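Flagellar motor switch protein fliG (PDB 3AJC) probably helps form the flagellar switch complex that responds to chemotaxis proteins and sets rotation direction, this chain holding its middle and C-terminal domains. Local coordinates at residues A46-E49 with E50-T53; G190-L194 with K195-E199; R141-Q144 with L145-E149. One frame throughout, in Å; residues are numbered along the deposited sequence.

All three contacts are local turns in a chain built of helices and connecting loops, with no strands, and none touches another. Contact 1, where the loop after helix 37-46 enters helix 49-60, belongs to the FliG middle domain; contacts 2 and 3 belong to the C-terminal domain. Contact 1 is on the opposite side of the chain's centre from both others, its own centre about 37 Å from that of contact 2 and 40 Å from that of contact 3. Contacts 2 and 3 are closer, with nearest atoms about 11 Å apart. Only contact 1 approaches the FliM-interaction motif: the side chain of L51 is about 9 Å from that of R58.

Contact 1: residues A46-E49 with E50-T53; sequences ALPE and ELQT
E50 turns its carboxylate back toward the ring of P48, OE2 lying 3.6 Å from P48 CB. The E49 and E50 carboxylates do not meet: E49 OE1 and E50 OE2 are 6.2 Å apart, a spacing that probably leaves some mutual repulsion.

At L51 the contact becomes both polar and apolar. Its backbone N donates to P48 O at 2.8 Å, a nearly straight bond (167° at the hydrogen) although the donor is tilted from the carbonyl plane. With CG anti to its carbonyl carbon (chi1 -55°), the L51 side chain runs beside the proline ring and points the same way, bringing CD1 to 3.7 Å from P48 CD. I28 of helix 25-33 also touches L51.

Q52 supplies a weaker backbone link, N to E49 O at 3.3 Å, bent to 133°. Its side chain passes over this turn, CG near the carbonyl oxygens of both P48 and E49, and then extends toward the loop. There NE2 is hydrogen-bonded to L44 O, while L47 O is 3.2 Å from the same NE2.

T53 N and E49 O are 4.5 Å apart, and a water spans the gap: it accepts from T53 N at 3.0 Å and hydrogen-bonds to E49 O. T53 itself packs on I110, K113 and L114 of helix 104-117.

An i to i+3 turn closed by P48 O and L51 N, with a water inserted between E49 O and T53 N, thus starts helix 49-60, forming a helix-loop-helix junction in the all-helical FliG middle domain.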
loop_
_atom_site.group_PDB
_atom_site.type_symbol
_atom_site.label_atom_id
_atom_site.label_comp_id
_atom_site.label_asym_id
_atom_site.label_seq_id
_atom_site.Cartn_x
_atom_site.Cartn_y
_atom_site.Cartn_z
ATOM N N ALA A 46 -18.049 -6.467 -1.328
ATOM C CA ALA A 46 -19.274 -7.232 -1.495
ATOM C C ALA A 46 -19.989 -7.429 -0.168
ATOM O O ALA A 46 -21.075 -8.009 -0.129
ATOM C CB ALA A 46 -18.974 -8.580 -2.129
ATOM N N LEU A 47 -19.380 -6.956 0.918
ATOM C CA LEU A 47 -19.994 -7.073 2.235
ATOM C C LEU A 47 -21.059 -5.998 2.435
ATOM O O LEU A 47 -21.060 -4.968 1.755
ATOM C CB LEU A 47 -18.948 -6.932 3.342
ATOM C CG LEU A 47 -17.994 -8.103 3.575
ATOM C CD1 LEU A 47 -17.021 -7.743 4.693
ATOM C CD2 LEU A 47 -18.782 -9.349 3.933
ATOM N N PRO A 48 -21.985 -6.225 3.374
ATOM C CA PRO A 48 -23.033 -5.230 3.625
ATOM C C PRO A 48 -22.389 -3.882 3.948
ATOM O O PRO A 48 -21.478 -3.795 4.775
ATOM C CB PRO A 48 -23.782 -5.811 4.827
ATOM C CG PRO A 48 -23.637 -7.295 4.631
ATOM C CD PRO A 48 -22.172 -7.420 4.217
ATOM N N GLU A 49 -22.860 -2.841 3.282
ATOM C CA GLU A 49 -22.355 -1.491 3.480
ATOM C C GLU A 49 -22.028 -1.157 4.945
ATOM O O GLU A 49 -20.974 -0.585 5.236
ATOM C CB GLU A 49 -23.383 -0.506 2.904
ATOM C CG GLU A 49 -23.873 0.583 3.846
ATOM C CD GLU A 49 -22.996 1.814 3.803
ATOM O OE1 GLU A 49 -21.820 1.724 4.220
ATOM O OE2 GLU A 49 -23.484 2.870 3.339
ATOM N N GLU A 50 -22.914 -1.531 5.864
ATOM C CA GLU A 50 -22.708 -1.238 7.287
ATOM C C GLU A 50 -21.489 -1.879 7.953
ATOM O O GLU A 50 -21.103 -1.482 9.054
ATOM C CB GLU A 50 -23.963 -1.596 8.099
ATOM C CG GLU A 50 -24.703 -2.829 7.618
ATOM C CD GLU A 50 -25.844 -2.477 6.674
ATOM O OE1 GLU A 50 -26.805 -1.816 7.132
ATOM O OE2 GLU A 50 -25.781 -2.852 5.482
ATOM N N LEU A 51 -20.885 -2.864 7.298
ATOM C CA LEU A 51 -19.713 -3.541 7.856
ATOM C C LEU A 51 -18.398 -3.023 7.276
ATOM O O LEU A 51 -17.354 -3.084 7.930
ATOM C CB LEU A 51 -19.778 -5.042 7.567
ATOM C CG LEU A 51 -21.006 -5.837 7.996
ATOM C CD1 LEU A 51 -20.797 -7.296 7.611
ATOM C CD2 LEU A 51 -21.223 -5.697 9.501
ATOM N N GLN A 52 -18.469 -2.518 6.045
ATOM C CA GLN A 52 -17.293 -2.055 5.317
ATOM C C GLN A 52 -16.294 -1.187 6.080
ATOM O O GLN A 52 -15.146 -1.591 6.244
ATOM C CB GLN A 52 -17.732 -1.377 4.005
ATOM C CG GLN A 52 -18.707 -2.253 3.211
ATOM C CD GLN A 52 -18.964 -1.772 1.793
ATOM O OE1 GLN A 52 -19.172 -0.581 1.543
ATOM N NE2 GLN A 52 -18.971 -2.707 0.857
ATOM N N THR A 53 -16.717 -0.019 6.558
ATOM C CA THR A 53 -15.800 0.853 7.284
ATOM C C THR A 53 -15.246 0.221 8.559
ATOM O O THR A 53 -14.025 0.203 8.778
ATOM C CB THR A 53 -16.455 2.190 7.658
ATOM O OG1 THR A 53 -16.878 2.864 6.470
ATOM C CG2 THR A 53 -15.454 3.079 8.373
HETATM O O HOH W 1 -19.496 1.200 6.477
#

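Contact 2: residues G190-L194 with K195-E199; sequences GPVRL and KDVEE
R193 O accepts the backbone N-H of D196 at 2.9 Å, the shortest sound polar bond between 190-194 and 195-199. Its angle of 144° at the hydrogen shows a moderate bend, and the donor stands well above the carbonyl plane rather than on a lone pair. From the next carbonyl, L194 O, the bond is to E198 N at 3.1 Å with a straighter approach, so the regular i to i+4 pattern is established from L194 onward. The aliphatic part of E198 follows this bond, its CG 3.6 Å from L194 O.

R193 is the N-cap of helix 194-213 in the FliG C-terminal domain, which makes D196 the third residue of the first turn. The CG of D196 sits beside its own backbone N, anti to the carbonyl carbon (chi1 -62°), and this swings the carboxylate back over the cap. D196 OD2 comes 3.4 Å from R193 N. A negative group here would probably interact favourably with the positive end of the helix dipole. The R193 side chain carries no acceptor for D196 N, so a full capping box is absent.

Flanking the cap, V192 and V197 form the apolar pair known as a hydrophobic staple, joining the residue before the N-cap to the fourth residue after it. Their side chains cross at about a right angle, with V192 CG2 and V197 CG2 3.7 Å apart; V197 is buried.

The guanidinium of R193 does not close a salt bridge with D196 at the exposed start of helix 194-213: R193 NE is 5.6 Å from D196 OD2, and the two flat groups are turned 60° apart.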
loop_
_atom_site.group_PDB
_atom_site.type_symbol
_atom_site.label_atom_id
_atom_site.label_comp_id
_atom_site.label_asym_id
_atom_site.label_seq_id
_atom_site.Cartn_x
_atom_site.Cartn_y
_atom_site.Cartn_z
ATOM N N GLY A 190 19.988 -5.026 -18.885
ATOM C CA GLY A 190 19.445 -6.284 -19.364
ATOM C C GLY A 190 18.200 -6.704 -18.600
ATOM O O GLY A 190 17.678 -5.928 -17.798
ATOM N N PRO A 191 17.692 -7.928 -18.827
ATOM C CA PRO A 191 16.492 -8.407 -18.132
ATOM C C PRO A 191 16.719 -8.564 -16.633
ATOM O O PRO A 191 17.819 -8.901 -16.190
ATOM C CB PRO A 191 16.204 -9.743 -18.819
ATOM C CG PRO A 191 16.773 -9.546 -20.199
ATOM C CD PRO A 191 18.088 -8.874 -19.884
ATOM N N VAL A 192 15.672 -8.319 -15.853
ATOM C CA VAL A 192 15.775 -8.418 -14.407
ATOM C C VAL A 192 14.561 -9.090 -13.785
ATOM O O VAL A 192 13.476 -9.099 -14.365
ATOM C CB VAL A 192 15.935 -7.014 -13.773
ATOM C CG1 VAL A 192 17.185 -6.335 -14.318
ATOM C CG2 VAL A 192 14.706 -6.162 -14.067
ATOM N N ARG A 193 14.757 -9.656 -12.601
ATOM C CA ARG A 193 13.673 -10.312 -11.888
ATOM C C ARG A 193 12.595 -9.271 -11.575
ATOM O O ARG A 193 12.893 -8.162 -11.118
ATOM C CB ARG A 193 14.187 -10.912 -10.580
ATOM C CG ARG A 193 15.295 -11.949 -10.705
ATOM C CD ARG A 193 14.759 -13.375 -10.798
ATOM N NE ARG A 193 15.698 -14.327 -10.202
ATOM C CZ ARG A 193 15.552 -15.650 -10.221
ATOM N NH1 ARG A 193 14.498 -16.198 -10.816
ATOM N NH2 ARG A 193 16.459 -16.426 -9.635
ATOM N N LEU A 194 11.342 -9.632 -11.821
ATOM C CA LEU A 194 10.224 -8.733 -11.564
ATOM C C LEU A 194 10.189 -8.231 -10.127
ATOM O O LEU A 194 9.792 -7.095 -9.877
ATOM C CB LEU A 194 8.895 -9.426 -11.883
ATOM C CG LEU A 194 7.633 -8.674 -11.442
ATOM C CD1 LEU A 194 7.569 -7.325 -12.150
ATOM C CD2 LEU A 194 6.391 -9.509 -11.753
ATOM N N LYS A 195 10.602 -9.059 -9.177
ATOM C CA LYS A 195 10.565 -8.622 -7.791
ATOM C C LYS A 195 11.613 -7.554 -7.470
ATOM O O LYS A 195 11.469 -6.826 -6.488
ATOM C CB LYS A 195 10.708 -9.816 -6.835
ATOM C CG LYS A 195 12.104 -10.395 -6.736
ATOM C CD LYS A 195 12.553 -11.009 -8.057
ATOM C CE LYS A 195 11.627 -12.142 -8.515
ATOM N NZ LYS A 195 10.963 -11.863 -9.828
ATOM N N ASP A 196 12.659 -7.451 -8.288
ATOM C CA ASP A 196 13.689 -6.433 -8.057
ATOM C C ASP A 196 13.103 -5.080 -8.444
ATOM O O ASP A 196 13.355 -4.068 -7.791
ATOM C CB ASP A 196 14.940 -6.699 -8.904
ATOM C CG ASP A 196 15.607 -8.024 -8.568
ATOM O OD1 ASP A 196 15.845 -8.300 -7.371
ATOM O OD2 ASP A 196 15.901 -8.790 -9.510
ATOM N N VAL A 197 12.330 -5.079 -9.527
ATOM C CA VAL A 197 11.676 -3.874 -10.008
ATOM C C VAL A 197 10.737 -3.433 -8.893
ATOM O O VAL A 197 10.654 -2.253 -8.556
ATOM C CB VAL A 197 10.881 -4.175 -11.290
ATOM C CG1 VAL A 197 9.966 -3.016 -11.641
ATOM C CG2 VAL A 197 11.845 -4.444 -12.426
ATOM N N GLU A 198 10.067 -4.412 -8.297
ATOM C CA GLU A 198 9.129 -4.179 -7.209
ATOM C C GLU A 198 9.733 -3.553 -5.952
ATOM O O GLU A 198 9.181 -2.585 -5.422
ATOM C CB GLU A 198 8.426 -5.489 -6.842
ATOM C CG GLU A 198 7.201 -5.772 -7.692
ATOM C CD GLU A 198 6.071 -4.787 -7.412
ATOM O OE1 GLU A 198 5.059 -4.805 -8.152
ATOM O OE2 GLU A 198 6.195 -3.999 -6.441
ATOM N N GLU A 199 10.842 -4.094 -5.451
ATOM C CA GLU A 199 11.428 -3.507 -4.249
ATOM C C GLU A 199 12.082 -2.168 -4.549
ATOM O O GLU A 199 12.143 -1.296 -3.680
ATOM C CB GLU A 199 12.435 -4.452 -3.586
ATOM C CG GLU A 199 12.900 -5.611 -4.422
ATOM C CD GLU A 199 13.887 -6.481 -3.673
ATOM O OE1 GLU A 199 13.594 -7.676 -3.445
ATOM O OE2 GLU A 199 14.959 -5.958 -3.307
#

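Contact 3: residues R141-Q144 with L145-E149; sequences RSIQ and LVLRE
I143 and L147, one turn apart on helix 140-147, meet through both backbone and side chain. L147 N donates to I143 O at 2.9 Å (158° at the hydrogen), and L147 CG is 3.2 Å from the same oxygen. Their branches meet more loosely, I143 CG2 being 4.3 Å from L147 CD1. V146 does likewise one residue earlier: its N bonds S142 O at 3.0 Å, and CG2, placed beside the backbone N by a chi1 of 176°, is 3.2 Å from that oxygen. L145 N to R141 O, 2.9 Å, continues the series, whereas R148 N to Q144 O is longer at 3.3 Å.

Farther out, polar groups tie the helix to the residue before it and to other loops: S142 OG bonds D139 OD1 and the backbone N of V218, R141 N bonds D139 OD2, and Q144 NE2 reaches N173 OD1.

This short amphipathic helix of the FliG C-terminal domain is packed on two sides: I143 rests on K169 and L147 on I170 of helix 164-171, while L145 and V146 lie against L211, and V146 also against I208, of helix 194-213.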
loop_
_atom_site.group_PDB
_atom_site.type_symbol
_atom_site.label_atom_id
_atom_site.label_comp_id
_atom_site.label_asym_id
_atom_site.label_seq_id
_atom_site.Cartn_x
_atom_site.Cartn_y
_atom_site.Cartn_z
ATOM N N ARG A 141 9.203 20.125 -8.522
ATOM C CA ARG A 141 10.172 20.386 -7.460
ATOM C C ARG A 141 10.241 19.195 -6.509
ATOM O O ARG A 141 11.326 18.728 -6.167
ATOM C CB ARG A 141 9.800 21.650 -6.682
ATOM C CG ARG A 141 9.600 22.885 -7.553
ATOM C CD ARG A 141 10.592 23.989 -7.210
ATOM N NE ARG A 141 11.940 23.700 -7.694
ATOM C CZ ARG A 141 13.022 24.399 -7.358
ATOM N NH1 ARG A 141 12.916 25.433 -6.528
ATOM N NH2 ARG A 141 14.209 24.070 -7.855
ATOM N N SER A 142 9.079 18.709 -6.084
ATOM C CA SER A 142 9.006 17.561 -5.184
ATOM C C SER A 142 9.723 16.352 -5.784
ATOM O O SER A 142 10.452 15.640 -5.095
ATOM C CB SER A 142 7.545 17.197 -4.905
ATOM O OG SER A 142 6.943 18.133 -4.032
ATOM N N ILE A 143 9.492 16.121 -7.071
ATOM C CA ILE A 143 10.116 15.011 -7.780
ATOM C C ILE A 143 11.653 15.121 -7.732
ATOM O O ILE A 143 12.339 14.126 -7.498
ATOM C CB ILE A 143 9.609 14.963 -9.238
ATOM C CG1 ILE A 143 8.118 14.602 -9.233
ATOM C CG2 ILE A 143 10.429 13.984 -10.059
ATOM C CD1 ILE A 143 7.493 14.475 -10.605
ATOM N N GLN A 144 12.179 16.329 -7.940
ATOM C CA GLN A 144 13.622 16.565 -7.876
ATOM C C GLN A 144 14.113 16.269 -6.455
ATOM O O GLN A 144 15.147 15.639 -6.254
ATOM C CB GLN A 144 13.934 18.016 -8.245
ATOM C CG GLN A 144 13.806 18.321 -9.736
ATOM C CD GLN A 144 13.489 19.787 -10.021
ATOM O OE1 GLN A 144 13.884 20.680 -9.270
ATOM N NE2 GLN A 144 12.784 20.038 -11.123
ATOM N N LEU A 145 13.360 16.725 -5.467
ATOM C CA LEU A 145 13.705 16.477 -4.073
ATOM C C LEU A 145 13.920 14.967 -3.877
ATOM O O LEU A 145 14.904 14.528 -3.273
ATOM C CB LEU A 145 12.557 16.941 -3.177
ATOM C CG LEU A 145 12.842 17.251 -1.707
ATOM C CD1 LEU A 145 13.235 18.730 -1.587
ATOM C CD2 LEU A 145 11.601 16.963 -0.859
ATOM N N VAL A 146 12.982 14.180 -4.401
ATOM C CA VAL A 146 13.022 12.729 -4.287
ATOM C C VAL A 146 14.213 12.095 -5.012
ATOM O O VAL A 146 14.877 11.210 -4.469
ATOM C CB VAL A 146 11.697 12.114 -4.829
ATOM C CG1 VAL A 146 11.753 10.578 -4.812
ATOM C CG2 VAL A 146 10.530 12.616 -3.995
ATOM N N LEU A 147 14.474 12.551 -6.233
ATOM C CA LEU A 147 15.565 12.024 -7.046
ATOM C C LEU A 147 16.945 12.078 -6.385
ATOM O O LEU A 147 17.753 11.154 -6.528
ATOM C CB LEU A 147 15.598 12.746 -8.393
ATOM C CG LEU A 147 14.374 12.482 -9.280
ATOM C CD1 LEU A 147 14.572 13.148 -10.625
ATOM C CD2 LEU A 147 14.169 10.988 -9.463
ATOM N N ARG A 148 17.216 13.145 -5.648
ATOM C CA ARG A 148 18.504 13.264 -4.978
ATOM C C ARG A 148 18.715 12.165 -3.943
ATOM O O ARG A 148 19.835 11.955 -3.475
ATOM C CB ARG A 148 18.628 14.637 -4.312
ATOM C CG ARG A 148 18.848 15.774 -5.307
ATOM C CD ARG A 148 18.843 17.137 -4.624
ATOM N NE ARG A 148 17.597 17.370 -3.905
ATOM C CZ ARG A 148 17.204 18.559 -3.460
ATOM N NH1 ARG A 148 17.968 19.626 -3.666
ATOM N NH2 ARG A 148 16.050 18.686 -2.811
ATOM N N GLU A 149 17.640 11.455 -3.601
ATOM C CA GLU A 149 17.704 10.389 -2.602
ATOM C C GLU A 149 17.690 8.990 -3.212
ATOM O O GLU A 149 17.640 7.999 -2.484
ATOM C CB GLU A 149 16.517 10.518 -1.654
ATOM C CG GLU A 149 16.298 11.933 -1.142
ATOM C CD GLU A 149 17.108 12.239 0.100
ATOM O OE1 GLU A 149 17.281 13.438 0.417
ATOM O OE2 GLU A 149 17.560 11.281 0.769
#